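Local structure of formate oxidase (Aspergillus oryzae, 5ZU2) at residues E462-S467 with M489-D494. The protein probably oxidises formate as a flavoenzyme of the GMC oxidoreductase family, holding an FAD cofactor that can be converted to its 8-formyl form. The protein carries 1 engineered substitution. Sequence-based numbering, arbitrary orientation.
Sequences EGIRFS and MPLDSD
R465 reaches from helix 454-473 to the backbone of L491, where its NH1 donates to L491 O at 2.9 Å. The N-H...O angle of 164° makes the bond nearly straight, and the acceptor lies in the guanidinium plane, although the donor is tilted somewhat from the carbonyl plane. Beside it, water 1 sits at the same edge: it accepts from R465 NH2 (2.9 Å) and donates to both L491 O and D494 OD1. That carboxylate oxygen stays 4.0 Å from R465 NH2, beyond salt-bridge range, so the water relays the interaction; D494 OD1 also makes a weak, long ion pair with R461. E462, one helical turn back, takes the NE/NH2 edge in a side-on, two-nitrogen salt bridge, which helps fix the guanidinium's rotation; NH2 thus serves both E462 and the water. R465 NE meets E462 OE1 at 2.8 Å and NH2 meets OE2 at 2.9 Å, both on the syn side of the carboxylate, somewhat out of its plane. R465 leaves the helix with CG anti to the backbone N (chi1 -164°) and bends at chi3 (-44°), which brings its flat end alongside the loop.

L491 also contributes its side chain: CD2 lies over one guanidinium face, offset toward the rim, and approaches R465 CB to 4.0 Å. Deeper in, I464 CG2 packs on M489 CG at 3.8 Å, the two side chains crossing at about a right angle; L491 CD2 borders the same methyl. M489 continues this apolar layer onto M497 and A500 of helix 494-504. P490 to S493 form a type I turn, and S493 caps that helix through E496 N. Away from the FAD site, R465, probably largely neutralised by E462, and a bridging water together satisfy the L491 carbonyl, tying helix 454-473 to this turn.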
# COMPACT_ATOMS: atom_id res chain seq x y z
N GLU A 462 14.67 -9.71 -15.45
CA GLU A 462 15.88 -8.90 -15.45
C GLU A 462 16.05 -8.18 -14.12
O GLU A 462 17.19 -7.92 -13.71
CB GLU A 462 15.85 -7.93 -16.62
CG GLU A 462 15.99 -8.62 -17.98
CD GLU A 462 17.12 -9.67 -17.98
OE1 GLU A 462 18.23 -9.35 -17.50
OE2 GLU A 462 16.89 -10.80 -18.46
N GLY A 463 14.95 -7.83 -13.45
CA GLY A 463 15.07 -7.25 -12.12
C GLY A 463 15.63 -8.24 -11.12
O GLY A 463 16.34 -7.85 -10.18
N ILE A 464 15.32 -9.53 -11.29
CA ILE A 464 15.91 -10.58 -10.49
C ILE A 464 17.38 -10.74 -10.84
O ILE A 464 18.23 -10.86 -9.94
CB ILE A 464 15.12 -11.90 -10.69
CG1 ILE A 464 13.71 -11.80 -10.11
CG2 ILE A 464 15.82 -13.10 -10.06
CD1 ILE A 464 12.80 -12.93 -10.59
N ARG A 465 17.72 -10.70 -12.13
CA ARG A 465 19.13 -10.82 -12.53
C ARG A 465 19.96 -9.67 -11.97
O ARG A 465 21.05 -9.89 -11.42
CB ARG A 465 19.26 -10.90 -14.05
CG ARG A 465 20.64 -11.43 -14.53
CD ARG A 465 20.80 -11.29 -16.06
NE ARG A 465 19.57 -11.72 -16.71
CZ ARG A 465 19.19 -12.99 -16.87
NH1 ARG A 465 19.95 -13.98 -16.45
NH2 ARG A 465 18.04 -13.26 -17.44
N PHE A 466 19.44 -8.45 -12.08
CA PHE A 466 20.11 -7.31 -11.46
C PHE A 466 20.37 -7.59 -9.99
O PHE A 466 21.49 -7.38 -9.50
CB PHE A 466 19.25 -6.06 -11.64
CG PHE A 466 19.73 -4.85 -10.85
CD1 PHE A 466 19.45 -4.72 -9.49
CD2 PHE A 466 20.39 -3.81 -11.50
CE1 PHE A 466 19.87 -3.62 -8.77
CE2 PHE A 466 20.81 -2.70 -10.78
CZ PHE A 466 20.55 -2.60 -9.42
N SER A 467 19.34 -8.05 -9.26
CA SER A 467 19.52 -8.28 -7.82
C SER A 467 20.55 -9.37 -7.55
O SER A 467 21.36 -9.24 -6.63
CB SER A 467 18.18 -8.62 -7.16
OG SER A 467 17.26 -7.57 -7.39
N MET A 489 17.63 -20.17 -8.40
CA MET A 489 16.88 -19.35 -9.35
C MET A 489 17.39 -19.67 -10.76
O MET A 489 18.58 -19.50 -11.03
CB MET A 489 17.06 -17.87 -9.02
CG MET A 489 16.21 -16.89 -9.81
SD MET A 489 14.56 -16.73 -9.06
CE MET A 489 13.52 -17.37 -10.31
N PRO A 490 16.54 -20.15 -11.67
CA PRO A 490 16.99 -20.63 -12.98
C PRO A 490 17.32 -19.51 -13.97
O PRO A 490 16.83 -19.48 -15.10
CB PRO A 490 15.79 -21.44 -13.48
CG PRO A 490 14.60 -20.67 -12.90
CD PRO A 490 15.07 -20.21 -11.53
N LEU A 491 18.19 -18.60 -13.55
CA LEU A 491 18.53 -17.42 -14.35
C LEU A 491 19.24 -17.75 -15.66
O LEU A 491 19.45 -16.83 -16.46
CB LEU A 491 19.41 -16.46 -13.53
CG LEU A 491 18.60 -15.60 -12.55
CD1 LEU A 491 19.51 -14.99 -11.50
CD2 LEU A 491 17.83 -14.51 -13.32
N ASP A 492 19.66 -19.00 -15.87
CA ASP A 492 20.39 -19.36 -17.07
C ASP A 492 19.48 -19.75 -18.23
O ASP A 492 19.98 -20.11 -19.31
CB ASP A 492 21.37 -20.50 -16.77
CG ASP A 492 20.69 -21.83 -16.45
OD1 ASP A 492 19.64 -21.89 -15.75
OD2 ASP A 492 21.28 -22.85 -16.83
N SER A 493 18.17 -19.70 -18.02
CA SER A 493 17.21 -20.17 -19.02
C SER A 493 16.02 -19.22 -18.97
O SER A 493 15.30 -19.16 -17.96
CB SER A 493 16.77 -21.61 -18.76
OG SER A 493 15.59 -21.94 -19.49
N ASP A 494 15.82 -18.48 -20.06
CA ASP A 494 14.69 -17.56 -20.12
C ASP A 494 13.37 -18.28 -19.97
O ASP A 494 12.45 -17.78 -19.31
CB ASP A 494 14.71 -16.78 -21.42
CG ASP A 494 15.82 -15.75 -21.47
OD1 ASP A 494 16.45 -15.49 -20.41
OD2 ASP A 494 16.02 -15.18 -22.57
O HOH W 1 17.24 -16.02 -17.74